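Local coordinates for UPF0141 protein yjdB (Campylobacter jejuni subsp. jejuni HB93-13, PDB 4TN0) that probably transfers phosphoethanolamine in the periplasm through a zinc-bound, alkaline phosphatase-like domain, and is required for polymyxin resistance and motility in Campylobacter jejuni, at residues F104-G109 and L124-D129; L128-L133 and R164-F169; V21-E26 and I149-Q154; E26-A31 and Q154-P159; D100-D105 and K137-H142. All coordinates share one frame; numbering follows the deposited sequence.

Contact 1 (F104-G109 and L124-D129); sequences FDNNSG and LSSDLD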
# COMPACT_ATOMS: atom_id res chain seq x y z
N PHE A 104 11.91 2.69 2.33
CA PHE A 104 12.66 2.29 1.14
C PHE A 104 11.82 2.48 -0.15
O PHE A 104 10.78 1.84 -0.32
CB PHE A 104 13.13 0.84 1.26
CG PHE A 104 13.96 0.57 2.48
CD1 PHE A 104 14.95 1.45 2.88
CD2 PHE A 104 13.73 -0.57 3.26
CE1 PHE A 104 15.71 1.20 4.01
CE2 PHE A 104 14.49 -0.81 4.40
CZ PHE A 104 15.48 0.07 4.77
N ASP A 105 12.29 3.34 -1.05
CA ASP A 105 11.48 3.80 -2.18
C ASP A 105 12.05 3.39 -3.53
O ASP A 105 13.15 3.81 -3.90
CB ASP A 105 11.33 5.32 -2.11
CG ASP A 105 10.08 5.81 -2.83
OD1 ASP A 105 9.95 5.54 -4.03
OD2 ASP A 105 9.21 6.43 -2.17
N ASN A 106 11.28 2.60 -4.27
CA ASN A 106 11.65 2.18 -5.63
C ASN A 106 10.76 2.86 -6.69
O ASN A 106 10.84 2.57 -7.88
CB ASN A 106 11.55 0.66 -5.76
CG ASN A 106 12.22 0.15 -7.04
OD1 ASN A 106 13.28 0.64 -7.42
ND2 ASN A 106 11.61 -0.85 -7.68
N ASN A 107 9.89 3.76 -6.23
CA ASN A 107 8.94 4.40 -7.11
C ASN A 107 9.54 5.57 -7.89
O ASN A 107 10.18 6.44 -7.31
CB ASN A 107 7.73 4.86 -6.30
CG ASN A 107 6.57 5.23 -7.16
OD1 ASN A 107 6.49 6.35 -7.66
ND2 ASN A 107 5.67 4.29 -7.38
N SER A 108 9.31 5.60 -9.20
CA SER A 108 9.91 6.63 -10.05
C SER A 108 9.53 8.05 -9.65
O SER A 108 10.20 9.00 -10.03
CB SER A 108 9.53 6.41 -11.52
OG SER A 108 8.14 6.52 -11.76
N GLY A 109 8.46 8.18 -8.87
CA GLY A 109 8.00 9.49 -8.44
C GLY A 109 8.47 9.95 -7.08
O GLY A 109 8.23 11.09 -6.70
N LEU A 124 15.88 3.86 -4.48
CA LEU A 124 16.44 2.88 -5.38
C LEU A 124 16.19 3.38 -6.82
O LEU A 124 15.54 4.41 -7.04
CB LEU A 124 15.82 1.50 -5.15
CG LEU A 124 16.20 0.73 -3.88
CD1 LEU A 124 15.57 1.34 -2.65
CD2 LEU A 124 15.79 -0.73 -3.99
N SER A 125 16.70 2.63 -7.79
CA SER A 125 16.76 3.08 -9.18
C SER A 125 15.46 2.97 -9.98
O SER A 125 15.46 3.31 -11.16
CB SER A 125 17.83 2.28 -9.89
OG SER A 125 17.52 0.91 -9.74
N SER A 126 14.40 2.48 -9.35
CA SER A 126 13.09 2.20 -10.00
C SER A 126 13.13 1.10 -11.07
O SER A 126 12.39 1.15 -12.06
CB SER A 126 12.52 3.48 -10.60
OG SER A 126 12.47 4.48 -9.60
N ASP A 127 13.99 0.11 -10.85
CA ASP A 127 13.96 -1.12 -11.64
C ASP A 127 13.08 -2.14 -10.93
O ASP A 127 12.12 -1.75 -10.28
CB ASP A 127 15.36 -1.67 -11.88
CG ASP A 127 16.14 -0.81 -12.86
OD1 ASP A 127 15.65 -0.64 -14.01
OD2 ASP A 127 17.19 -0.26 -12.45
N LEU A 128 13.41 -3.42 -11.04
CA LEU A 128 12.53 -4.46 -10.51
C LEU A 128 12.27 -4.23 -9.01
O LEU A 128 13.19 -3.94 -8.25
CB LEU A 128 13.13 -5.85 -10.73
CG LEU A 128 12.93 -6.59 -12.07
CD1 LEU A 128 11.60 -6.24 -12.72
CD2 LEU A 128 14.07 -6.25 -13.01
N ASP A 129 11.02 -4.38 -8.60
CA ASP A 129 10.64 -4.13 -7.22
C ASP A 129 11.39 -5.06 -6.26
O ASP A 129 11.53 -4.73 -5.06
CB ASP A 129 9.14 -4.33 -7.02
CG ASP A 129 8.32 -3.08 -7.31
OD1 ASP A 129 8.87 -1.97 -7.17
OD2 ASP A 129 7.13 -3.25 -7.66
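The amide of Asn106 is gripped at its edge by the 124-129 loop: both acceptors of its nitrogen, Asp127 O and Asp129 OD1, lie close to the amide plane. ND2 donates to Asp127 O at 2.8 Å and to Asp129 OD1 at 3.0 Å, so two bonds fix the rotation of the group. The Asp129 carboxylate is turned 69° from the amide and is met on its anti side; it also accepts from Gln154 N. At the other end OD1 takes a weak, bent bond from Ser126 N. A torsion that sets CG opposite the backbone N (chi1 -167°) carries the amide across to the loop. The contact lies where the parallel strands 100-105 and 120-123 of the alkaline phosphatase-like sheet run out into loops, and a straight bond from Leu124 N to Asp105 O (2.8 Å) closes it on the strand side. Ser126 OG donates to Asn106 O at 3.0 Å, from above the carbonyl plane. Asp105 OD1 accepts from Asn107 N in an Asx turn, its OD2 being bonded to His152. A second Asx turn joins Asn107 OD1 to Gly109 N (2.9 Å), while Asn107 ND2 bonds Leu153 O and the zinc ligand Glu26.

Contact 2 (L128-L133 and R164-F169); sequences LDENLL and RYPSEF
Leu128, set against Pro166 and the backbone before it, carries most of this small surface interface, which buries 157 Å² in all. One branch of the leucine does the work: CD1 lies 3.7 Å from Pro166 CD, and the two side chains meet at a slant. The same methyl also approaches the backbone ahead of the proline, with CD1 3.4 Å from Arg164 O and 3.9 Å from Tyr165 C. It therefore rests against the backbone leading into the proline as well as against the ring itself. Leu128 has CG opposite its carbonyl carbon (chi1 -84°), and the end of the side chain comes nearer to 164-169 than its base does.

Polar groups add little directly across the interface. Glu130 OE1 passes Pro166 CG at 4.2 Å, a loose approach; its hydrogen bond goes to Tyr199 OH of helix 186-211. The Arg164 guanidinium turns to His157 O and Thr160, and Tyr165 OH bonds Asn195.

Backbone bonds shape each segment separately. Asn131 N reaches Leu128 O at 3.1 Å and Leu132 N reaches Asp129 O at 2.9 Å, the i to i+3 pattern of the 3-10 turn at 129-132. On the partner side Phe169 N bonds Pro166 O at 2.9 Å, and Pro166 CG lies in plane at the edge of the Phe169 ring.

Leu128 and Pro166 both touch Tyr199, so the pair joins two connecting loops of an alpha/beta fold over one helix: that leading into helix 133-139 and that preceding helix 186-211.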
# COMPACT_ATOMS: atom_id res chain seq x y z
N LEU A 128 13.41 -3.42 -11.04
CA LEU A 128 12.53 -4.46 -10.51
C LEU A 128 12.27 -4.23 -9.01
O LEU A 128 13.19 -3.94 -8.25
CB LEU A 128 13.13 -5.85 -10.73
CG LEU A 128 12.93 -6.59 -12.07
CD1 LEU A 128 11.60 -6.24 -12.72
CD2 LEU A 128 14.07 -6.25 -13.01
N ASP A 129 11.02 -4.38 -8.60
CA ASP A 129 10.64 -4.13 -7.22
C ASP A 129 11.39 -5.06 -6.26
O ASP A 129 11.53 -4.73 -5.06
CB ASP A 129 9.14 -4.33 -7.02
CG ASP A 129 8.32 -3.08 -7.31
OD1 ASP A 129 8.87 -1.97 -7.17
OD2 ASP A 129 7.13 -3.25 -7.66
N GLU A 130 11.87 -6.20 -6.76
CA GLU A 130 12.56 -7.15 -5.89
C GLU A 130 13.78 -6.53 -5.22
O GLU A 130 14.18 -6.96 -4.14
CB GLU A 130 12.93 -8.43 -6.67
CG GLU A 130 13.86 -8.23 -7.84
CD GLU A 130 13.93 -9.46 -8.75
OE1 GLU A 130 12.91 -10.17 -8.90
OE2 GLU A 130 15.02 -9.69 -9.33
N ASN A 131 14.34 -5.48 -5.81
CA ASN A 131 15.50 -4.81 -5.22
C ASN A 131 15.21 -4.24 -3.83
O ASN A 131 16.14 -3.90 -3.10
CB ASN A 131 16.02 -3.70 -6.14
CG ASN A 131 16.52 -4.25 -7.46
OD1 ASN A 131 16.80 -5.44 -7.57
ND2 ASN A 131 16.62 -3.39 -8.48
N LEU A 132 13.94 -4.08 -3.51
CA LEU A 132 13.55 -3.60 -2.19
C LEU A 132 13.80 -4.67 -1.13
O LEU A 132 13.97 -4.36 0.06
CB LEU A 132 12.09 -3.16 -2.19
CG LEU A 132 11.82 -1.84 -2.94
CD1 LEU A 132 10.34 -1.64 -3.14
CD2 LEU A 132 12.44 -0.64 -2.22
N LEU A 133 13.86 -5.94 -1.54
CA LEU A 133 14.07 -7.00 -0.57
C LEU A 133 15.49 -6.92 0.03
O LEU A 133 15.73 -7.40 1.14
CB LEU A 133 13.80 -8.36 -1.21
CG LEU A 133 12.31 -8.53 -1.50
CD1 LEU A 133 11.97 -9.86 -2.15
CD2 LEU A 133 11.53 -8.37 -0.24
N ARG A 164 7.68 -3.99 -15.70
CA ARG A 164 7.58 -4.00 -14.23
C ARG A 164 7.95 -5.36 -13.63
O ARG A 164 8.28 -5.46 -12.46
CB ARG A 164 6.15 -3.62 -13.79
CG ARG A 164 5.66 -2.24 -14.28
CD ARG A 164 6.25 -1.09 -13.48
NE ARG A 164 7.57 -0.68 -13.94
CZ ARG A 164 7.81 0.20 -14.91
NH1 ARG A 164 9.07 0.48 -15.23
NH2 ARG A 164 6.81 0.81 -15.54
N TYR A 165 7.90 -6.41 -14.45
CA TYR A 165 8.15 -7.75 -13.94
C TYR A 165 9.20 -8.48 -14.77
O TYR A 165 9.34 -8.22 -15.96
CB TYR A 165 6.86 -8.56 -13.93
CG TYR A 165 6.13 -8.58 -15.25
CD1 TYR A 165 5.09 -7.69 -15.51
CD2 TYR A 165 6.45 -9.52 -16.23
CE1 TYR A 165 4.42 -7.70 -16.70
CE2 TYR A 165 5.78 -9.55 -17.43
CZ TYR A 165 4.76 -8.63 -17.66
OH TYR A 165 4.08 -8.65 -18.84
N PRO A 166 9.96 -9.38 -14.12
CA PRO A 166 10.94 -10.22 -14.82
C PRO A 166 10.24 -11.34 -15.60
O PRO A 166 9.06 -11.61 -15.33
CB PRO A 166 11.80 -10.77 -13.68
CG PRO A 166 10.85 -10.84 -12.51
CD PRO A 166 9.97 -9.61 -12.66
N SER A 167 10.96 -11.96 -16.54
CA SER A 167 10.36 -12.95 -17.44
C SER A 167 9.73 -14.10 -16.67
O SER A 167 8.76 -14.70 -17.12
CB SER A 167 11.40 -13.48 -18.46
OG SER A 167 12.43 -14.26 -17.86
N GLU A 168 10.24 -14.36 -15.47
CA GLU A 168 9.74 -15.47 -14.68
C GLU A 168 8.28 -15.27 -14.26
O GLU A 168 7.62 -16.23 -13.86
CB GLU A 168 10.63 -15.67 -13.44
CG GLU A 168 12.10 -16.05 -13.77
CD GLU A 168 13.00 -14.84 -14.09
OE1 GLU A 168 12.56 -13.69 -13.88
OE2 GLU A 168 14.15 -15.02 -14.54
N PHE A 169 7.77 -14.04 -14.39
CA PHE A 169 6.37 -13.75 -14.01
C PHE A 169 5.53 -13.27 -15.19
O PHE A 169 4.45 -12.71 -15.00
CB PHE A 169 6.33 -12.74 -12.85
CG PHE A 169 6.90 -13.29 -11.57
CD1 PHE A 169 6.16 -14.15 -10.77
CD2 PHE A 169 8.20 -12.99 -11.19
CE1 PHE A 169 6.69 -14.68 -9.61
CE2 PHE A 169 8.74 -13.51 -10.03
CZ PHE A 169 7.99 -14.36 -9.24

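Contact 3 (V21-E26 and I149-Q154); sequences VLVVGE and IVLHLQ
Leu22 N donates to Ile149 O (2.8 Å), the first of four backbone hydrogen bonds that run in sequence between strands 18-24 and 146-152. Leu151 N to Leu22 O (2.9 Å), Val24 N to Leu151 O (2.8 Å) and Leu153 N to Val24 O (2.8 Å) follow. Leu22 and Val24 thus use both their N-H and C=O groups on this neighbour, the ladder expected of parallel strands; the axes of 21-24 and 149-152 lie 19° apart. The third bond is the most bent, at 137°. Val21 and Val23 turn their backbone groups to strand 218-224 instead, which places 18-24 inside the sheet.

Val24 CG1 approaches His152 CD2 at 3.5 Å, and Val24 O lies in plane at the edge of the same ring. The ring's ND1 is bonded to Asp105 OD2 of the next strand. Towards the opposite face, Val23 CG1 meets Leu153 CG at 3.6 Å, the two side chains slanting past each other.

Beyond the strand ends, Glu26 CG, set opposite the backbone N (chi1 173°), lies 3.1 Å from Gln154 O. Its OE2 binds zinc along with Asp226 and His227, and OE1 accepts from Asn107 ND2. Gln154 is held by Asp129 at its N and by Ser108 at OE1. With one carboxylate oxygen on the metal and the other on an amide, the rotation of the Glu26 carboxylate is probably fixed at the C-terminal ends of the strands.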
# COMPACT_ATOMS: atom_id res chain seq x y z
N VAL A 21 5.32 -3.94 8.48
CA VAL A 21 5.79 -3.66 7.12
C VAL A 21 4.61 -3.09 6.33
O VAL A 21 3.61 -3.78 6.11
CB VAL A 21 6.37 -4.92 6.41
CG1 VAL A 21 6.64 -4.63 4.94
CG2 VAL A 21 7.66 -5.42 7.08
N LEU A 22 4.73 -1.81 5.97
CA LEU A 22 3.70 -1.11 5.21
C LEU A 22 4.11 -1.07 3.75
O LEU A 22 5.12 -0.44 3.40
CB LEU A 22 3.50 0.30 5.73
CG LEU A 22 2.48 1.19 5.03
CD1 LEU A 22 1.07 0.64 5.20
CD2 LEU A 22 2.56 2.60 5.58
N VAL A 23 3.37 -1.71 2.88
CA VAL A 23 3.75 -1.64 1.48
C VAL A 23 2.82 -0.72 0.70
O VAL A 23 1.63 -1.01 0.55
CB VAL A 23 3.78 -3.03 0.82
CG1 VAL A 23 4.21 -2.90 -0.63
CG2 VAL A 23 4.77 -3.92 1.55
N VAL A 24 3.37 0.41 0.25
CA VAL A 24 2.65 1.36 -0.61
C VAL A 24 2.81 0.98 -2.08
O VAL A 24 3.88 1.13 -2.68
CB VAL A 24 3.13 2.81 -0.39
CG1 VAL A 24 2.42 3.77 -1.36
CG2 VAL A 24 2.95 3.23 1.06
N GLY A 25 1.72 0.51 -2.66
CA GLY A 25 1.73 0.08 -4.04
C GLY A 25 1.62 1.20 -5.06
O GLY A 25 1.81 2.39 -4.77
N GLU A 26 1.34 0.80 -6.29
CA GLU A 26 1.35 1.76 -7.38
C GLU A 26 0.47 1.24 -8.51
O GLU A 26 0.73 0.16 -9.06
CB GLU A 26 2.79 2.01 -7.86
CG GLU A 26 2.87 2.88 -9.12
CD GLU A 26 2.40 4.29 -8.85
OE1 GLU A 26 3.21 5.14 -8.41
OE2 GLU A 26 1.19 4.54 -9.05
N ILE A 149 8.56 -0.37 8.77
CA ILE A 149 9.30 -0.34 7.53
C ILE A 149 8.35 -0.10 6.36
O ILE A 149 7.40 -0.87 6.14
CB ILE A 149 10.08 -1.65 7.31
CG1 ILE A 149 10.93 -1.95 8.56
CG2 ILE A 149 10.91 -1.57 6.03
CD1 ILE A 149 11.79 -3.21 8.47
N VAL A 150 8.58 0.99 5.64
CA VAL A 150 7.76 1.27 4.46
C VAL A 150 8.49 0.84 3.18
O VAL A 150 9.66 1.18 2.96
CB VAL A 150 7.40 2.76 4.35
CG1 VAL A 150 6.54 2.99 3.11
CG2 VAL A 150 6.65 3.24 5.60
N LEU A 151 7.80 0.03 2.38
CA LEU A 151 8.30 -0.27 1.06
C LEU A 151 7.34 0.36 0.04
O LEU A 151 6.15 0.02 -0.01
CB LEU A 151 8.40 -1.78 0.85
CG LEU A 151 9.20 -2.54 1.91
CD1 LEU A 151 9.20 -4.05 1.65
CD2 LEU A 151 10.61 -1.99 2.05
N HIS A 152 7.88 1.28 -0.77
CA HIS A 152 7.12 2.00 -1.80
C HIS A 152 7.45 1.39 -3.17
O HIS A 152 8.57 1.55 -3.69
CB HIS A 152 7.45 3.50 -1.78
CG HIS A 152 6.57 4.34 -2.66
ND1 HIS A 152 6.90 5.63 -3.03
CD2 HIS A 152 5.37 4.09 -3.24
CE1 HIS A 152 5.96 6.12 -3.81
NE2 HIS A 152 5.02 5.21 -3.95
N LEU A 153 6.47 0.69 -3.74
CA LEU A 153 6.63 -0.03 -5.00
C LEU A 153 6.53 0.84 -6.26
O LEU A 153 5.85 1.87 -6.27
CB LEU A 153 5.57 -1.12 -5.11
CG LEU A 153 5.45 -2.09 -3.93
CD1 LEU A 153 4.40 -3.15 -4.26
CD2 LEU A 153 6.81 -2.72 -3.62
N GLN A 154 7.20 0.41 -7.31
CA GLN A 154 6.90 0.88 -8.66
C GLN A 154 5.63 0.14 -9.13
O GLN A 154 4.83 0.66 -9.92
CB GLN A 154 8.09 0.62 -9.60
CG GLN A 154 7.99 1.22 -11.01
CD GLN A 154 8.16 2.74 -11.08
OE1 GLN A 154 7.89 3.47 -10.13
NE2 GLN A 154 8.59 3.22 -12.24

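Contact 4 (E26-A31 and Q154-P159); sequences ETARAA and QGSHGP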
# COMPACT_ATOMS: atom_id res chain seq x y z
N GLU A 26 1.34 0.80 -6.29
CA GLU A 26 1.35 1.76 -7.38
C GLU A 26 0.47 1.24 -8.51
O GLU A 26 0.73 0.16 -9.06
CB GLU A 26 2.79 2.01 -7.86
CG GLU A 26 2.87 2.88 -9.12
CD GLU A 26 2.40 4.29 -8.85
OE1 GLU A 26 3.21 5.14 -8.41
OE2 GLU A 26 1.19 4.54 -9.05
N THR A 27 -0.60 1.99 -8.80
CA THR A 27 -1.44 1.82 -9.99
C THR A 27 -2.30 0.52 -9.97
O THR A 27 -3.15 0.28 -10.84
CB THR A 27 -0.52 1.90 -11.27
OG1 THR A 27 0.13 3.19 -11.31
CG2 THR A 27 -1.27 1.68 -12.56
N ALA A 28 -2.10 -0.31 -8.95
CA ALA A 28 -2.90 -1.52 -8.83
C ALA A 28 -4.37 -1.20 -8.51
O ALA A 28 -4.67 -0.40 -7.61
CB ALA A 28 -2.32 -2.45 -7.79
N ARG A 29 -5.28 -1.87 -9.22
CA ARG A 29 -6.69 -1.64 -9.06
C ARG A 29 -7.31 -2.92 -8.56
O ARG A 29 -6.88 -4.01 -8.95
CB ARG A 29 -7.33 -1.20 -10.39
CG ARG A 29 -7.64 -2.32 -11.38
CD ARG A 29 -7.98 -1.77 -12.76
NE ARG A 29 -8.60 -2.78 -13.61
CZ ARG A 29 -9.09 -2.56 -14.83
NH1 ARG A 29 -9.03 -1.35 -15.37
NH2 ARG A 29 -9.65 -3.55 -15.51
N ALA A 30 -8.33 -2.78 -7.71
CA ALA A 30 -8.95 -3.91 -7.00
C ALA A 30 -9.65 -4.90 -7.93
O ALA A 30 -9.65 -6.10 -7.66
CB ALA A 30 -9.95 -3.37 -5.95
N ALA A 31 -10.29 -4.38 -8.99
CA ALA A 31 -11.10 -5.19 -9.91
C ALA A 31 -10.32 -6.35 -10.54
O ALA A 31 -10.91 -7.24 -11.14
CB ALA A 31 -11.68 -4.30 -11.01
N GLN A 154 7.20 0.41 -7.31
CA GLN A 154 6.90 0.88 -8.66
C GLN A 154 5.63 0.14 -9.13
O GLN A 154 4.83 0.66 -9.92
CB GLN A 154 8.09 0.62 -9.60
CG GLN A 154 7.99 1.22 -11.01
CD GLN A 154 8.16 2.74 -11.08
OE1 GLN A 154 7.89 3.47 -10.13
NE2 GLN A 154 8.59 3.22 -12.24
N GLY A 155 5.46 -1.09 -8.62
CA GLY A 155 4.22 -1.83 -8.78
C GLY A 155 3.80 -2.00 -10.24
O GLY A 155 4.46 -2.68 -11.01
N SER A 156 2.66 -1.40 -10.59
CA SER A 156 2.10 -1.50 -11.92
C SER A 156 2.22 -0.21 -12.74
O SER A 156 1.42 0.01 -13.64
CB SER A 156 0.62 -1.86 -11.83
OG SER A 156 0.39 -3.12 -11.24
N HIS A 157 3.19 0.64 -12.44
CA HIS A 157 3.31 1.94 -13.11
C HIS A 157 3.24 1.77 -14.63
O HIS A 157 3.87 0.87 -15.17
CB HIS A 157 4.63 2.63 -12.73
CG HIS A 157 4.80 3.99 -13.32
ND1 HIS A 157 5.61 4.23 -14.42
CD2 HIS A 157 4.29 5.20 -12.97
CE1 HIS A 157 5.58 5.52 -14.72
NE2 HIS A 157 4.78 6.13 -13.85
N GLY A 158 2.43 2.57 -15.30
CA GLY A 158 2.29 2.51 -16.75
C GLY A 158 2.85 3.77 -17.38
O GLY A 158 3.27 4.69 -16.66
N PRO A 159 2.85 3.84 -18.72
CA PRO A 159 2.33 2.88 -19.71
C PRO A 159 3.23 1.67 -20.04
O PRO A 159 2.75 0.73 -20.70
CB PRO A 159 2.15 3.75 -20.95
CG PRO A 159 3.23 4.76 -20.82
CD PRO A 159 3.31 5.09 -19.36
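Glu26, Ser156 and Thr27 supply most of the 247 Å² buried where two loops leave the C-terminal ends of neighbouring parallel strands, the end of the sheet that carries the metal site in alkaline phosphatase-like folds. The backbone of Glu26 makes the one hydrogen bond between the loops: Ser156 N donates to Glu26 O at 2.9 Å, with 159° at the hydrogen. Its side chain also packs on the second loop, CG standing 4.0 Å from His157 CB, while OE2 holds the zinc ion.

Ser156 sits within a type II' turn from Gln154 to His157, closed by His157 N to Gln154 O at 3.0 Å. Gly155 occupies the second position with a positive phi, which by itself favours glycine. Ser156 CB lies beyond the oxygen of the Glu26 carbonyl, 3.4 Å from O, and OG continues to Thr196 OG1, so the turn is also bonded to helix 186-211.

Thr27 presents both branches to the turn. Its CG2 approaches Ser156 O at 3.3 Å, whereas OG1 faces the backbone near His157 CA. The backbone N of Thr27 donates to the zinc ligand Asp226, tying the same residue to a second part of the metal site. With OG1 opposite its own carbonyl carbon (chi1 -60°), the hydroxyl donates to Glu26 OE2 at 2.8 Å, reaching the anti side of that carboxylate from 32° outside its plane.

Contact 5 (D100-D105 and K137-H142); sequences DAAWFD and KEKLNH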
# COMPACT_ATOMS: atom_id res chain seq x y z
N ASP A 100 10.89 3.02 15.59
CA ASP A 100 11.91 2.86 14.55
C ASP A 100 11.26 2.87 13.15
O ASP A 100 10.46 1.98 12.81
CB ASP A 100 12.71 1.57 14.77
CG ASP A 100 13.93 1.46 13.85
OD1 ASP A 100 13.98 2.10 12.77
OD2 ASP A 100 14.86 0.70 14.22
N ALA A 101 11.57 3.90 12.36
CA ALA A 101 10.95 4.08 11.05
C ALA A 101 11.96 4.01 9.91
O ALA A 101 12.94 4.74 9.90
CB ALA A 101 10.22 5.42 11.01
N ALA A 102 11.70 3.13 8.96
CA ALA A 102 12.50 3.04 7.72
C ALA A 102 11.60 3.18 6.48
O ALA A 102 10.48 2.62 6.45
CB ALA A 102 13.30 1.74 7.68
N TRP A 103 12.06 3.95 5.50
CA TRP A 103 11.34 4.13 4.24
C TRP A 103 12.23 3.78 3.02
O TRP A 103 13.20 4.48 2.73
CB TRP A 103 10.81 5.57 4.13
CG TRP A 103 9.92 5.85 2.93
CD1 TRP A 103 10.32 5.92 1.63
CD2 TRP A 103 8.50 6.11 2.92
NE1 TRP A 103 9.25 6.19 0.81
CE2 TRP A 103 8.12 6.32 1.59
CE3 TRP A 103 7.53 6.18 3.92
CZ2 TRP A 103 6.79 6.59 1.22
CZ3 TRP A 103 6.22 6.44 3.56
CH2 TRP A 103 5.86 6.65 2.21
N PHE A 104 11.91 2.69 2.33
CA PHE A 104 12.66 2.29 1.14
C PHE A 104 11.82 2.48 -0.15
O PHE A 104 10.78 1.84 -0.32
CB PHE A 104 13.13 0.84 1.26
CG PHE A 104 13.96 0.57 2.48
CD1 PHE A 104 14.95 1.45 2.88
CD2 PHE A 104 13.73 -0.57 3.26
CE1 PHE A 104 15.71 1.20 4.01
CE2 PHE A 104 14.49 -0.81 4.40
CZ PHE A 104 15.48 0.07 4.77
N ASP A 105 12.29 3.34 -1.05
CA ASP A 105 11.48 3.80 -2.18
C ASP A 105 12.05 3.39 -3.53
O ASP A 105 13.15 3.81 -3.90
CB ASP A 105 11.33 5.32 -2.11
CG ASP A 105 10.08 5.81 -2.83
OD1 ASP A 105 9.95 5.54 -4.03
OD2 ASP A 105 9.21 6.43 -2.17
N LYS A 137 16.04 -6.75 4.03
CA LYS A 137 16.72 -7.82 4.75
C LYS A 137 17.76 -7.20 5.69
O LYS A 137 17.86 -7.58 6.85
CB LYS A 137 17.35 -8.83 3.78
CG LYS A 137 16.35 -9.84 3.24
CD LYS A 137 16.92 -10.83 2.23
CE LYS A 137 15.76 -11.54 1.50
NZ LYS A 137 16.11 -12.44 0.36
N GLU A 138 18.48 -6.20 5.20
CA GLU A 138 19.51 -5.56 5.99
C GLU A 138 18.95 -4.81 7.20
O GLU A 138 19.58 -4.75 8.26
CB GLU A 138 20.33 -4.61 5.12
CG GLU A 138 21.34 -3.81 5.92
CD GLU A 138 22.45 -4.66 6.58
OE1 GLU A 138 22.50 -5.90 6.35
OE2 GLU A 138 23.27 -4.09 7.33
N LYS A 139 17.77 -4.24 7.06
CA LYS A 139 17.16 -3.55 8.18
C LYS A 139 16.61 -4.58 9.18
O LYS A 139 16.45 -4.28 10.36
CB LYS A 139 16.05 -2.60 7.70
CG LYS A 139 15.21 -1.95 8.80
CD LYS A 139 16.03 -1.00 9.65
CE LYS A 139 15.24 -0.52 10.87
NZ LYS A 139 16.02 0.44 11.70
N LEU A 140 16.38 -5.81 8.72
CA LEU A 140 15.84 -6.83 9.61
C LEU A 140 16.90 -7.30 10.63
O LEU A 140 16.57 -7.96 11.62
CB LEU A 140 15.30 -8.02 8.81
CG LEU A 140 13.84 -7.92 8.33
CD1 LEU A 140 13.35 -9.23 7.71
CD2 LEU A 140 12.90 -7.50 9.45
N ASN A 141 18.16 -6.97 10.37
CA ASN A 141 19.26 -7.29 11.29
C ASN A 141 19.37 -6.21 12.37
O ASN A 141 19.62 -6.52 13.54
CB ASN A 141 20.59 -7.46 10.54
CG ASN A 141 20.67 -8.77 9.74
OD1 ASN A 141 19.99 -9.75 10.07
ND2 ASN A 141 21.48 -8.78 8.69
N HIS A 142 19.14 -4.95 12.00
CA HIS A 142 19.24 -3.84 12.94
C HIS A 142 17.88 -3.30 13.40
O HIS A 142 17.64 -2.09 13.38
CB HIS A 142 20.05 -2.69 12.36
CG HIS A 142 21.36 -3.11 11.77
ND1 HIS A 142 21.46 -3.89 10.63
CD2 HIS A 142 22.63 -2.84 12.15
CE1 HIS A 142 22.74 -4.08 10.34
NE2 HIS A 142 23.47 -3.45 11.24
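Lys139 and Asp100 extend toward each other from opposite directions and meet in a salt bridge between helix 133-139 and strand 100-105. The ammonium sits astride the carboxylate, 2.8 Å from OD2 and 2.8 Å from OD1, although the bond to OD1 is weak. OD2 is approached on its syn side, the nitrogen lying 19° out of the carboxylate plane. The lysine leaves its backbone with CG opposite N (chi1 172°), bends once at chi2 (66°) and then runs extended, which takes NZ along the strand to its first residue.

The root of the same lysine meets a different partner. Phe104 and Lys139 cross at about a right angle, and the methylene CB lies at the ring edge, near the ring plane, 4.0 Å from CZ. Between the two ends Ala102 CB faces CG more loosely, at 4.3 Å. Asp100, Ala102 and Phe104, every second residue of the strand, thus point to the helix side, and one lysine side chain spans all three. Ile149 on the adjoining strand also touches Lys139, placing the helix over the sheet in the layered manner of an alpha/beta fold.

A further weak bond runs from NZ to His142 O at 3.4 Å, and Asp100 OD2 also accepts from Ser144. Two carboxylate oxygens and a carbonyl around one ammonium would favour the protonated lysine, while its aliphatic stem packs on Ala102 and Phe104: a polar clasp at the outer end and apolar contact further in.

The first segments of contacts 3 and 4 share Glu26 and lead the chain order; strand 100-105 follows, serving contacts 5 and 1, then the loop of contacts 1 and 2, helix 133-139 of contact 5, strand 146-152 and the loops of contacts 4 and 2. Contact 3 lies in the middle of the mixed sheet, its centre about 5 Å from the chain centre, with strand 100-105 beside 146-152. Contacts 1 and 4, centres about 14 Å apart, sit at the C-terminal strand ends and meet at the zinc site, where Asn107 bonds the ligand Glu26. Asp129 joins contacts 1, 2 and 4 by gripping Gln154 and Gly155. Contact 5, its centre about 24 Å from that of contact 4, holds a helix to the sheet away from the metal.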